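Local coordinates for protein Ika8 (Synthetic construct, PDB 6G6O) that is a computationally designed, symmetrical eight-bladed beta-propeller of the WD40 type with no assigned function, at residues Asn186-Gly191 with Lys198-Leu203; Ile147-Ala152 with Leu181-Asn186; Asp52-Glu57 with Thr76-Tyr81. All coordinates share one frame; numbering follows the deposited sequence.

Interaction 1: residues Asn186-Gly191 with Lys198-Leu203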
ATOM      1  N   ASN A 186      18.479   7.003   9.745  1.00 40.99           N
ATOM      2  CA  ASN A 186      18.501   8.407  10.125  1.00 41.68           C
ATOM      3  C   ASN A 186      17.506   9.187   9.281  1.00 41.29           C
ATOM      4  O   ASN A 186      17.397  10.409   9.412  1.00 43.27           O
ATOM      5  CB  ASN A 186      19.920   8.968   9.907  1.00 47.89           C
ATOM      6  CG  ASN A 186      20.253  10.215  10.768  1.00 51.49           C
ATOM      7  OD1 ASN A 186      21.344  10.752  10.656  1.00 46.75           O
ATOM      8  ND2 ASN A 186      19.343  10.628  11.656  1.00 47.09           N
ATOM      9  N   ILE A 187      16.844   8.499   8.355  1.00 35.80           N
ATOM     10  CA  ILE A 187      16.167   9.095   7.217  1.00 32.81           C
ATOM     11  C   ILE A 187      14.708   8.686   7.277  1.00 27.52           C
ATOM     12  O   ILE A 187      14.391   7.501   7.440  1.00 26.10           O
ATOM     13  CB  ILE A 187      16.813   8.648   5.891  1.00 32.51           C
ATOM     14  CG1 ILE A 187      18.236   9.202   5.791  1.00 31.17           C
ATOM     15  CG2 ILE A 187      15.971   9.086   4.693  1.00 29.41           C
ATOM     16  CD1 ILE A 187      18.280  10.646   5.438  1.00 29.24           C
ATOM     17  N   VAL A 188      13.830   9.670   7.155  1.00 27.76           N
ATOM     18  CA  VAL A 188      12.419   9.460   6.888  1.00 24.91           C
ATOM     19  C   VAL A 188      12.113  10.206   5.605  1.00 25.67           C
ATOM     20  O   VAL A 188      12.422  11.397   5.495  1.00 31.02           O
ATOM     21  CB  VAL A 188      11.537   9.967   8.041  1.00 23.94           C
ATOM     22  CG1 VAL A 188      10.112  10.173   7.564  1.00 25.99           C
ATOM     23  CG2 VAL A 188      11.584   8.999   9.200  1.00 26.27           C
ATOM     24  N   VAL A 189      11.559   9.505   4.622  1.00 21.22           N
ATOM     25  CA  VAL A 189      11.175  10.109   3.354  1.00 22.23           C
ATOM     26  C   VAL A 189       9.662  10.022   3.236  1.00 22.32           C
ATOM     27  O   VAL A 189       9.073   8.969   3.502  1.00 25.65           O
ATOM     28  CB  VAL A 189      11.873   9.429   2.159  1.00 26.20           C
ATOM     29  CG1 VAL A 189      11.677   7.918   2.204  1.00 27.23           C
ATOM     30  CG2 VAL A 189      11.374  10.008   0.843  1.00 21.23           C
ATOM     31  N   SER A 190       9.034  11.135   2.870  1.00 24.88           N
ATOM     32  CA  SER A 190       7.593  11.188   2.685  1.00 20.06           C
ATOM     33  C   SER A 190       7.286  11.863   1.358  1.00 14.07           C
ATOM     34  O   SER A 190       8.073  12.671   0.858  1.00 19.07           O
ATOM     35  CB  SER A 190       6.896  11.939   3.831  1.00 18.35           C
ATOM     36  OG  SER A 190       7.289  13.301   3.865  1.00 23.41           O
ATOM     37  N   GLY A 191       6.145  11.517   0.794  1.00 21.00           N
ATOM     38  CA  GLY A 191       5.691  12.131  -0.444  1.00 16.66           C
ATOM     39  C   GLY A 191       4.242  12.535  -0.336  1.00 16.71           C
ATOM     40  O   GLY A 191       3.412  11.791   0.187  1.00 20.23           O
ATOM     41  N   LYS A 198       9.980  14.894   0.610  1.00 24.94           N
ATOM     42  CA  LYS A 198      10.752  15.461   1.706  1.00 27.06           C
ATOM     43  C   LYS A 198      11.489  14.355   2.445  1.00 25.41           C
ATOM     44  O   LYS A 198      10.887  13.346   2.827  1.00 24.00           O
ATOM     45  CB  LYS A 198       9.843  16.238   2.659  1.00 22.54           C
ATOM     46  CG  LYS A 198       9.233  17.478   2.022  1.00 21.60           C
ATOM     47  CD  LYS A 198       8.608  18.395   3.057  1.00 23.94           C
ATOM     48  CE  LYS A 198       8.048  19.647   2.411  1.00 21.36           C
ATOM     49  NZ  LYS A 198       7.569  20.620   3.428  1.00 34.62           N
ATOM     50  N   VAL A 199      12.790  14.554   2.643  1.00 31.07           N
ATOM     51  CA  VAL A 199      13.657  13.595   3.317  1.00 30.78           C
ATOM     52  C   VAL A 199      14.012  14.165   4.682  1.00 30.78           C
ATOM     53  O   VAL A 199      14.599  15.251   4.776  1.00 30.95           O
ATOM     54  CB  VAL A 199      14.918  13.301   2.492  1.00 29.44           C
ATOM     55  CG1 VAL A 199      15.929  12.527   3.321  1.00 27.35           C
ATOM     56  CG2 VAL A 199      14.550  12.534   1.235  1.00 25.97           C
ATOM     57  N   TRP A 200      13.661  13.436   5.737  1.00 26.19           N
ATOM     58  CA  TRP A 200      13.805  13.912   7.102  1.00 27.89           C
ATOM     59  C   TRP A 200      14.891  13.139   7.834  1.00 32.13           C
ATOM     60  O   TRP A 200      15.330  12.071   7.403  1.00 36.10           O
ATOM     61  CB  TRP A 200      12.490  13.781   7.874  1.00 26.17           C
ATOM     62  CG  TRP A 200      11.317  14.326   7.149  1.00 25.75           C
ATOM     63  CD1 TRP A 200      10.480  13.647   6.316  1.00 26.93           C
ATOM     64  CD2 TRP A 200      10.839  15.673   7.190  1.00 22.47           C
ATOM     65  NE1 TRP A 200       9.509  14.488   5.833  1.00 30.13           N
ATOM     66  CE2 TRP A 200       9.707  15.739   6.356  1.00 24.66           C
ATOM     67  CE3 TRP A 200      11.259  16.830   7.852  1.00 27.17           C
ATOM     68  CZ2 TRP A 200       8.989  16.915   6.167  1.00 24.51           C
ATOM     69  CZ3 TRP A 200      10.544  17.998   7.662  1.00 27.22           C
ATOM     70  CH2 TRP A 200       9.423  18.031   6.826  1.00 26.36           C
ATOM     71  N   ASP A 201      15.308  13.697   8.965  1.00 39.87           N
ATOM     72  CA  ASP A 201      16.243  13.042   9.866  1.00 33.64           C
ATOM     73  C   ASP A 201      15.454  12.465  11.036  1.00 34.15           C
ATOM     74  O   ASP A 201      14.764  13.204  11.744  1.00 43.97           O
ATOM     75  CB  ASP A 201      17.317  14.015  10.348  1.00 36.84           C
ATOM     76  CG  ASP A 201      18.485  13.312  11.007  1.00 39.44           C
ATOM     77  OD1 ASP A 201      18.313  12.788  12.127  1.00 43.33           O
ATOM     78  OD2 ASP A 201      19.578  13.267  10.403  1.00 37.48           O
ATOM     79  N   ILE A 202      15.556  11.146  11.234  1.00 30.39           N
ATOM     80  CA  ILE A 202      14.751  10.471  12.249  1.00 35.71           C
ATOM     81  C   ILE A 202      15.106  10.921  13.660  1.00 42.31           C
ATOM     82  O   ILE A 202      14.317  10.709  14.589  1.00 43.86           O
ATOM     83  CB  ILE A 202      14.893   8.941  12.133  1.00 36.67           C
ATOM     84  CG1 ILE A 202      13.744   8.230  12.849  1.00 41.23           C
ATOM     85  CG2 ILE A 202      16.173   8.486  12.781  1.00 41.13           C
ATOM     86  CD1 ILE A 202      12.388   8.827  12.595  1.00 31.35           C
ATOM     87  N   LEU A 203      16.273  11.529  13.857  1.00 43.09           N
ATOM     88  CA  LEU A 203      16.670  12.020  15.169  1.00 41.14           C
ATOM     89  C   LEU A 203      16.861  13.525  15.227  1.00 40.92           C
ATOM     90  O   LEU A 203      16.697  14.109  16.300  1.00 47.03           O
ATOM     91  CB  LEU A 203      17.964  11.334  15.635  1.00 41.58           C
ATOM     92  CG  LEU A 203      17.985   9.806  15.557  1.00 40.54           C
ATOM     93  CD1 LEU A 203      19.286   9.253  16.115  1.00 52.09           C
ATOM     94  CD2 LEU A 203      16.789   9.218  16.297  1.00 46.96           C
TER

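Interaction 2: residues Ile147-Ala152 with Leu181-Asn186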
ATOM      1  N   ILE A 147       8.957   1.078  15.485  1.00 30.70           N
ATOM      2  CA  ILE A 147       8.819   2.483  15.124  1.00 24.72           C
ATOM      3  C   ILE A 147       7.702   2.602  14.100  1.00 24.68           C
ATOM      4  O   ILE A 147       7.729   1.928  13.063  1.00 26.09           O
ATOM      5  CB  ILE A 147      10.133   3.063  14.568  1.00 33.09           C
ATOM      6  CG1 ILE A 147      11.246   2.978  15.615  1.00 34.55           C
ATOM      7  CG2 ILE A 147       9.932   4.501  14.113  1.00 24.81           C
ATOM      8  CD1 ILE A 147      12.582   3.499  15.131  1.00 26.02           C
ATOM      9  N   VAL A 148       6.722   3.452  14.392  1.00 22.99           N
ATOM     10  CA  VAL A 148       5.593   3.704  13.506  1.00 23.88           C
ATOM     11  C   VAL A 148       5.749   5.096  12.914  1.00 28.99           C
ATOM     12  O   VAL A 148       5.930   6.074  13.649  1.00 27.01           O
ATOM     13  CB  VAL A 148       4.252   3.574  14.248  1.00 23.62           C
ATOM     14  CG1 VAL A 148       3.094   3.853  13.302  1.00 24.53           C
ATOM     15  CG2 VAL A 148       4.120   2.197  14.871  1.00 26.48           C
ATOM     16  N   VAL A 149       5.685   5.185  11.588  1.00 27.39           N
ATOM     17  CA  VAL A 149       5.703   6.455  10.874  1.00 22.41           C
ATOM     18  C   VAL A 149       4.391   6.568  10.113  1.00 31.85           C
ATOM     19  O   VAL A 149       4.097   5.734   9.247  1.00 33.84           O
ATOM     20  CB  VAL A 149       6.905   6.567   9.927  1.00 23.30           C
ATOM     21  CG1 VAL A 149       6.973   7.959   9.326  1.00 23.52           C
ATOM     22  CG2 VAL A 149       8.190   6.247  10.671  1.00 26.31           C
ATOM     23  N   SER A 150       3.606   7.593  10.435  1.00 26.90           N
ATOM     24  CA  SER A 150       2.258   7.743   9.910  1.00 18.23           C
ATOM     25  C   SER A 150       2.116   9.059   9.160  1.00 16.66           C
ATOM     26  O   SER A 150       2.734  10.066   9.514  1.00 23.51           O
ATOM     27  CB  SER A 150       1.222   7.681  11.037  1.00 26.00           C
ATOM     28  OG  SER A 150       1.421   8.732  11.967  1.00 25.51           O
ATOM     29  N   GLY A 151       1.289   9.035   8.115  1.00 16.31           N
ATOM     30  CA  GLY A 151       0.954  10.233   7.382  1.00 14.82           C
ATOM     31  C   GLY A 151      -0.551  10.411   7.333  1.00 11.58           C
ATOM     32  O   GLY A 151      -1.317   9.466   7.517  1.00 18.50           O
ATOM     33  N   ALA A 152      -0.967  11.650   7.083  1.00 11.47           N
ATOM     34  CA  ALA A 152      -2.380  11.996   7.137  1.00 14.74           C
ATOM     35  C   ALA A 152      -2.751  12.862   5.944  1.00 14.74           C
ATOM     36  O   ALA A 152      -1.892  13.367   5.217  1.00 18.00           O
ATOM     37  CB  ALA A 152      -2.732  12.711   8.448  1.00 19.70           C
ATOM     38  N   LEU A 181       5.234   6.964   2.190  1.00 24.72           N
ATOM     39  CA  LEU A 181       6.430   7.319   2.947  1.00 26.73           C
ATOM     40  C   LEU A 181       7.219   6.051   3.255  1.00 25.70           C
ATOM     41  O   LEU A 181       6.741   4.934   3.049  1.00 26.59           O
ATOM     42  CB  LEU A 181       6.070   8.078   4.231  1.00 27.96           C
ATOM     43  CG  LEU A 181       4.994   7.476   5.138  1.00 22.22           C
ATOM     44  CD1 LEU A 181       5.619   6.642   6.242  1.00 33.47           C
ATOM     45  CD2 LEU A 181       4.120   8.568   5.726  1.00 21.15           C
ATOM     46  N   ALA A 182       8.443   6.241   3.752  1.00 25.16           N
ATOM     47  CA  ALA A 182       9.316   5.140   4.142  1.00 26.02           C
ATOM     48  C   ALA A 182      10.389   5.682   5.076  1.00 24.60           C
ATOM     49  O   ALA A 182      10.613   6.893   5.151  1.00 31.94           O
ATOM     50  CB  ALA A 182       9.945   4.464   2.920  1.00 34.20           C
ATOM     51  N   PHE A 183      11.067   4.772   5.775  1.00 28.30           N
ATOM     52  CA  PHE A 183      12.031   5.187   6.786  1.00 26.85           C
ATOM     53  C   PHE A 183      13.015   4.064   7.091  1.00 33.47           C
ATOM     54  O   PHE A 183      12.660   2.879   7.051  1.00 40.36           O
ATOM     55  CB  PHE A 183      11.331   5.614   8.080  1.00 24.66           C
ATOM     56  CG  PHE A 183      10.768   4.464   8.874  1.00 22.49           C
ATOM     57  CD1 PHE A 183       9.577   3.859   8.501  1.00 26.71           C
ATOM     58  CD2 PHE A 183      11.429   3.989   9.996  1.00 21.37           C
ATOM     59  CE1 PHE A 183       9.061   2.812   9.232  1.00 19.00           C
ATOM     60  CE2 PHE A 183      10.917   2.938  10.726  1.00 21.31           C
ATOM     61  CZ  PHE A 183       9.732   2.350  10.342  1.00 24.13           C
ATOM     62  N   SER A 184      14.257   4.462   7.397  1.00 29.60           N
ATOM     63  CA  SER A 184      15.335   3.563   7.827  1.00 31.08           C
ATOM     64  C   SER A 184      16.556   4.377   8.252  1.00 38.10           C
ATOM     65  O   SER A 184      16.917   5.345   7.572  1.00 35.78           O
ATOM     66  CB  SER A 184      15.761   2.574   6.733  1.00 55.60           C
ATOM     67  OG  SER A 184      14.652   1.970   6.086  1.00 58.23           O
ATOM     68  N   LYS A 185      17.187   3.996   9.372  1.00 45.56           N
ATOM     69  CA  LYS A 185      18.400   4.617   9.895  1.00 53.73           C
ATOM     70  C   LYS A 185      18.143   5.978  10.516  1.00 45.30           C
ATOM     71  O   LYS A 185      17.647   6.098  11.635  1.00 42.68           O
ATOM     72  CB  LYS A 185      19.428   4.804   8.790  1.00 60.57           C
ATOM     73  CG  LYS A 185      20.874   4.854   9.270  1.00 55.22           C
ATOM     74  CD  LYS A 185      21.562   6.115   8.733  1.00 45.68           C
ATOM     75  CE  LYS A 185      21.306   6.372   7.227  1.00 47.33           C
ATOM     76  NZ  LYS A 185      22.314   7.291   6.565  1.00 49.14           N
ATOM     77  N   ASN A 186      18.479   7.003   9.745  1.00 40.99           N
ATOM     78  CA  ASN A 186      18.501   8.407  10.125  1.00 41.68           C
ATOM     79  C   ASN A 186      17.506   9.187   9.281  1.00 41.29           C
ATOM     80  O   ASN A 186      17.397  10.409   9.412  1.00 43.27           O
ATOM     81  CB  ASN A 186      19.920   8.968   9.907  1.00 47.89           C
ATOM     82  CG  ASN A 186      20.253  10.215  10.768  1.00 51.49           C
ATOM     83  OD1 ASN A 186      21.344  10.752  10.656  1.00 46.75           O
ATOM     84  ND2 ASN A 186      19.343  10.628  11.656  1.00 47.09           N
TER

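Interaction 3: residues Asp52-Glu57 with Thr76-Tyr81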
ATOM      1  N   ASP A  52     -15.537 -15.381   5.444  1.00 29.65           N
ATOM      2  CA  ASP A  52     -16.757 -14.715   5.889  1.00 31.31           C
ATOM      3  C   ASP A  52     -16.618 -13.200   5.861  1.00 28.57           C
ATOM      4  O   ASP A  52     -17.629 -12.497   5.760  1.00 33.00           O
ATOM      5  CB  ASP A  52     -17.143 -15.193   7.290  1.00 27.86           C
ATOM      6  CG  ASP A  52     -15.941 -15.459   8.169  1.00 28.80           C
ATOM      7  OD1 ASP A  52     -14.823 -15.065   7.781  1.00 40.51           O
ATOM      8  OD2 ASP A  52     -16.114 -16.068   9.245  1.00 34.44           O
ATOM      9  N   GLY A  53     -15.392 -12.690   5.939  1.00 33.87           N
ATOM     10  CA  GLY A  53     -15.062 -11.301   5.730  1.00 25.24           C
ATOM     11  C   GLY A  53     -15.757 -10.356   6.693  1.00 25.99           C
ATOM     12  O   GLY A  53     -16.203 -10.723   7.783  1.00 28.67           O
ATOM     13  N   HIS A  54     -15.839  -9.107   6.256  1.00 32.11           N
ATOM     14  CA  HIS A  54     -16.481  -8.042   7.005  1.00 23.33           C
ATOM     15  C   HIS A  54     -17.806  -7.680   6.351  1.00 24.85           C
ATOM     16  O   HIS A  54     -18.020  -7.905   5.157  1.00 26.48           O
ATOM     17  CB  HIS A  54     -15.582  -6.802   7.079  1.00 20.46           C
ATOM     18  CG  HIS A  54     -14.149  -7.105   7.398  1.00 18.12           C
ATOM     19  ND1 HIS A  54     -13.571  -6.773   8.603  1.00 18.20           N
ATOM     20  CD2 HIS A  54     -13.177  -7.697   6.664  1.00 20.92           C
ATOM     21  CE1 HIS A  54     -12.305  -7.151   8.601  1.00 18.59           C
ATOM     22  NE2 HIS A  54     -12.042  -7.717   7.437  1.00 18.73           N
ATOM     23  N   GLN A  55     -18.700  -7.107   7.151  1.00 27.82           N
ATOM     24  CA  GLN A  55     -19.966  -6.596   6.647  1.00 26.35           C
ATOM     25  C   GLN A  55     -19.818  -5.244   5.965  1.00 18.41           C
ATOM     26  O   GLN A  55     -20.827  -4.583   5.701  1.00 27.34           O
ATOM     27  CB  GLN A  55     -20.984  -6.501   7.785  1.00 23.14           C
ATOM     28  CG  GLN A  55     -21.263  -7.828   8.469  1.00 27.04           C
ATOM     29  CD  GLN A  55     -21.854  -8.852   7.524  1.00 28.16           C
ATOM     30  OE1 GLN A  55     -21.407  -9.998   7.469  1.00 30.56           O
ATOM     31  NE2 GLN A  55     -22.867  -8.443   6.768  1.00 35.70           N
ATOM     32  N   SER A  56     -18.586  -4.824   5.678  1.00 16.47           N
ATOM     33  CA  SER A  56     -18.322  -3.532   5.068  1.00 22.39           C
ATOM     34  C   SER A  56     -17.127  -3.667   4.137  1.00 13.79           C
ATOM     35  O   SER A  56     -16.375  -4.641   4.204  1.00 17.99           O
ATOM     36  CB  SER A  56     -18.062  -2.454   6.130  1.00 17.25           C
ATOM     37  OG  SER A  56     -18.234  -1.156   5.594  1.00 23.54           O
ATOM     38  N   GLU A  57     -16.956  -2.665   3.277  1.00 16.49           N
ATOM     39  CA  GLU A  57     -15.903  -2.680   2.266  1.00 15.05           C
ATOM     40  C   GLU A  57     -14.537  -2.942   2.882  1.00 25.65           C
ATOM     41  O   GLU A  57     -14.097  -2.213   3.775  1.00 31.22           O
ATOM     42  CB  GLU A  57     -15.887  -1.347   1.514  1.00 19.57           C
ATOM     43  CG  GLU A  57     -14.560  -1.054   0.830  1.00 18.90           C
ATOM     44  CD  GLU A  57     -14.526   0.305   0.162  1.00 13.48           C
ATOM     45  OE1 GLU A  57     -15.576   0.976   0.118  1.00 19.07           O
ATOM     46  OE2 GLU A  57     -13.444   0.702  -0.314  1.00 16.31           O
ATOM     47  N   THR A  76     -13.769  -2.437  11.658  1.00 16.64           N
ATOM     48  CA  THR A  76     -13.312  -3.721  12.166  1.00 12.55           C
ATOM     49  C   THR A  76     -11.921  -4.040  11.639  1.00 17.77           C
ATOM     50  O   THR A  76     -11.577  -3.710  10.502  1.00 21.65           O
ATOM     51  CB  THR A  76     -14.285  -4.831  11.771  1.00 20.38           C
ATOM     52  OG1 THR A  76     -14.440  -4.852  10.347  1.00 20.94           O
ATOM     53  CG2 THR A  76     -15.641  -4.607  12.422  1.00 19.80           C
ATOM     54  N   VAL A  77     -11.109  -4.666  12.487  1.00 15.56           N
ATOM     55  CA  VAL A  77      -9.816  -5.212  12.098  1.00 11.73           C
ATOM     56  C   VAL A  77      -9.795  -6.663  12.546  1.00 19.86           C
ATOM     57  O   VAL A  77      -9.949  -6.947  13.740  1.00 22.75           O
ATOM     58  CB  VAL A  77      -8.639  -4.438  12.712  1.00 17.94           C
ATOM     59  CG1 VAL A  77      -7.342  -4.809  12.010  1.00 12.89           C
ATOM     60  CG2 VAL A  77      -8.880  -2.941  12.630  1.00 16.24           C
ATOM     61  N   LYS A  78      -9.619  -7.580  11.598  1.00 23.81           N
ATOM     62  CA  LYS A  78      -9.685  -9.005  11.875  1.00 20.70           C
ATOM     63  C   LYS A  78      -8.350  -9.662  11.563  1.00 18.09           C
ATOM     64  O   LYS A  78      -7.665  -9.283  10.608  1.00 17.92           O
ATOM     65  CB  LYS A  78     -10.810  -9.671  11.074  1.00 20.66           C
ATOM     66  CG  LYS A  78     -12.189  -9.125  11.413  1.00 14.49           C
ATOM     67  CD  LYS A  78     -13.286  -9.740  10.555  1.00 28.71           C
ATOM     68  CE  LYS A  78     -13.533 -11.196  10.913  1.00 38.12           C
ATOM     69  NZ  LYS A  78     -14.769 -11.718  10.266  1.00 32.89           N
ATOM     70  N   VAL A  79      -7.987 -10.641  12.387  1.00 19.69           N
ATOM     71  CA  VAL A  79      -6.757 -11.413  12.245  1.00 25.72           C
ATOM     72  C   VAL A  79      -7.155 -12.879  12.151  1.00 16.84           C
ATOM     73  O   VAL A  79      -7.799 -13.408  13.066  1.00 19.68           O
ATOM     74  CB  VAL A  79      -5.800 -11.178  13.425  1.00 22.02           C
ATOM     75  CG1 VAL A  79      -4.554 -12.031  13.282  1.00 22.21           C
ATOM     76  CG2 VAL A  79      -5.441  -9.702  13.533  1.00 21.94           C
ATOM     77  N   TRP A  80      -6.785 -13.535  11.053  1.00 18.26           N
ATOM     78  CA  TRP A  80      -7.263 -14.891  10.834  1.00 18.76           C
ATOM     79  C   TRP A  80      -6.210 -15.729  10.121  1.00 19.03           C
ATOM     80  O   TRP A  80      -5.274 -15.210   9.508  1.00 19.77           O
ATOM     81  CB  TRP A  80      -8.584 -14.905  10.050  1.00 21.93           C
ATOM     82  CG  TRP A  80      -8.675 -13.927   8.917  1.00 19.96           C
ATOM     83  CD1 TRP A  80      -8.887 -12.582   9.007  1.00 16.99           C
ATOM     84  CD2 TRP A  80      -8.596 -14.227   7.519  1.00 27.03           C
ATOM     85  NE1 TRP A  80      -8.927 -12.023   7.753  1.00 17.95           N
ATOM     86  CE2 TRP A  80      -8.751 -13.012   6.821  1.00 23.29           C
ATOM     87  CE3 TRP A  80      -8.399 -15.404   6.788  1.00 26.12           C
ATOM     88  CZ2 TRP A  80      -8.716 -12.939   5.429  1.00 21.92           C
ATOM     89  CZ3 TRP A  80      -8.365 -15.331   5.407  1.00 19.72           C
ATOM     90  CH2 TRP A  80      -8.524 -14.108   4.742  1.00 25.53           C
ATOM     91  N   TYR A  81      -6.389 -17.045  10.221  1.00 19.66           N
ATOM     92  CA  TYR A  81      -5.475 -18.014   9.633  1.00 21.88           C
ATOM     93  C   TYR A  81      -5.766 -18.173   8.145  1.00 19.19           C
ATOM     94  O   TYR A  81      -6.918 -18.371   7.748  1.00 21.98           O
ATOM     95  CB  TYR A  81      -5.618 -19.355  10.353  1.00 20.03           C
ATOM     96  CG  TYR A  81      -4.581 -20.394   9.996  1.00 18.63           C
ATOM     97  CD1 TYR A  81      -3.232 -20.074   9.946  1.00 21.86           C
ATOM     98  CD2 TYR A  81      -4.953 -21.707   9.730  1.00 20.33           C
ATOM     99  CE1 TYR A  81      -2.285 -21.026   9.625  1.00 20.53           C
ATOM    100  CE2 TYR A  81      -4.014 -22.665   9.411  1.00 16.64           C
ATOM    101  CZ  TYR A  81      -2.683 -22.320   9.359  1.00 16.53           C
ATOM    102  OH  TYR A  81      -1.745 -23.272   9.042  1.00 27.57           O
TER

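Interaction 1: residues Asn186-Gly191 with Lys198-Leu203
W200 reaches across an antiparallel hairpin to S190, and its indole N-H donates to the serine hydroxyl (NE1 to OG 3.2 Å, 170° at the hydrogen). The oxygen lies in the plane of the indole, so the bond runs straight out from the ring edge. With chi1 at 64°, S190 OG sits between its own backbone N and carbonyl carbon, facing the indole; it is also hydrogen-bonded to H174. Trp, Ser and His are linked here as in the hydrogen-bonded network characteristic of WD40 blades.

Packing is tight beside this bond. V188 shares the face with W200 and spreads its two methyls: CG1 rests against W200 CD1 at 3.7 Å, while CG2 meets I202 CD1 at 3.5 Å, closer than usual van der Waals contact. F183 covers V188 from the neighbouring strand. K198 starts on this face too, but its extended chain leads away, with NZ hydrogen-bonded to G173 O. Beneath these side chains the backbones pair through V188 with W200 and S190 with K198; the S190 N to K198 O bond is 2.9 Å long. The bond from W200 N to V188 O is modelled so short that its length is doubtful. Beyond the strand end, I202 N extends the pairing to N186 O (2.7 Å).

On the other face V199 CG1 touches I187 CD1 at 3.7 Å, but V189 CG2 and V199 CG2 stand looser, 4.1 Å apart, and I242 covers both valines. N186, though partly exposed, packs closely, its CA against I202 CG2; L203 is the loose, exposed residue. D201 OD1 takes the backbone N-H of L203 (3.0 Å) in an Asx turn and also bonds T204 N.

Backbone bonds therefore set the register of the hairpin, while the buried indole N-H is satisfied by the serine oxygen, which H174 holds as well.

Interaction 2: residues Ile147-Ala152 with Leu181-Asn186
V149 lays a methyl over the ring of F183, and these two residues, with L181, supply most of the surface buried between the strands. V149 CG2 stands 3.7 Å from the ring centroid and 18° off the normal, a CH-pi contact displaced toward the rim on the CD1 side, where the CG2 to CD1 distance is 3.5 Å. The two side chains run past each other in opposite directions. At F183, a chi1 of 73° sets CG between the backbone N and the carbonyl carbon, and from there the ring extends along the partner strand as far as I147.

The other methyl of V149 serves L181. V149 CG1, anti to its own nitrogen, meets L181 CD1 at 3.6 Å, so the branched valine divides its two arms between two neighbours two residues apart. L181 CD1 also lies close to the carbonyl oxygen of V149.

This is the packing of one propeller blade against the next. Strand 147-152 belongs to one four-stranded sheet and strand 178-184 is an outermost strand of the following one; their axes approach to 7.9 Å at 157°, too far for backbone pairing, and the space is filled by side chains. Each strand makes its backbone bonds inside its own blade, V149 with Q142 and A182 with V189.

L181 CD2 takes the place above G151, where the glycine has no side chain, and comes within 3.7 Å of G151 N. At the other end, the far rim of the phenyl ring closes on I147: F183 CZ is 3.4 Å from I147 O, and I147 CG2 touches F183 CE2 at 3.9 Å. I147 in turn packs on V159 and Y161 of the next strand in its own sheet, and K144 of strand 138-144 touches F183.

Interaction 3: residues Asp52-Glu57 with Thr76-Tyr81
K78 lies over the ring of H54 and then reaches past it to a backbone carbonyl, so one lysine makes both an apolar and a polar contact with the same loop. Its CD stands over one face of the imidazole, 3.7 Å from the centroid and 28° off the normal, a CH-pi contact offset toward CE1. A bend at chi3 (70°) then turns the chain so that K78 NZ donates to G53 O at 3.0 Å, approaching from above the carbonyl plane. The carboxylate of D52 is near but beyond a salt bridge, with OD1 4.2 Å from K78 NZ; any pull between the charges is probably modest.

The edge of the imidazole is used as well. H54 ND1 donates to T76 OG1 at 2.7 Å with an angle of 152°, the hydroxyl lying somewhat out of the ring plane. H54 NE2 is hydrogen-bonded to S70. Both ring nitrogens are thus engaged, which fixes the rotation of the imidazole. H54 and S70, with W80 weakly bonded to that serine, are consistent with the Asp-His-Ser-Trp network of WD40 repeats; T76 links the histidine to D74.

The loop 52-57 joins strands 47-51 and 58-64, and the histidine it carries packs against A72 of strand 67-72, beside strand 77-81, and against I37 of strand 37-41 in the preceding blade.

In the fold
Interaction 3 comes first along the chain, then interaction 2, then interaction 1. The last two adjoin, with centres 7 Å apart and N186 in common: strands 178-184 and 187-192 are consecutive in the chain and adjacent in one sheet. Interaction 1 thus holds two strands within a blade, whereas interaction 2 packs that blade on the one before it. Interaction 3 belongs to a different repeat; its centre is 33 Å from that of interaction 1, across the centre of the chain, and 26 Å from that of interaction 2. Together they sample pairing within blades, packing between blades and loop attachment, consistent with the repeated design of the propeller.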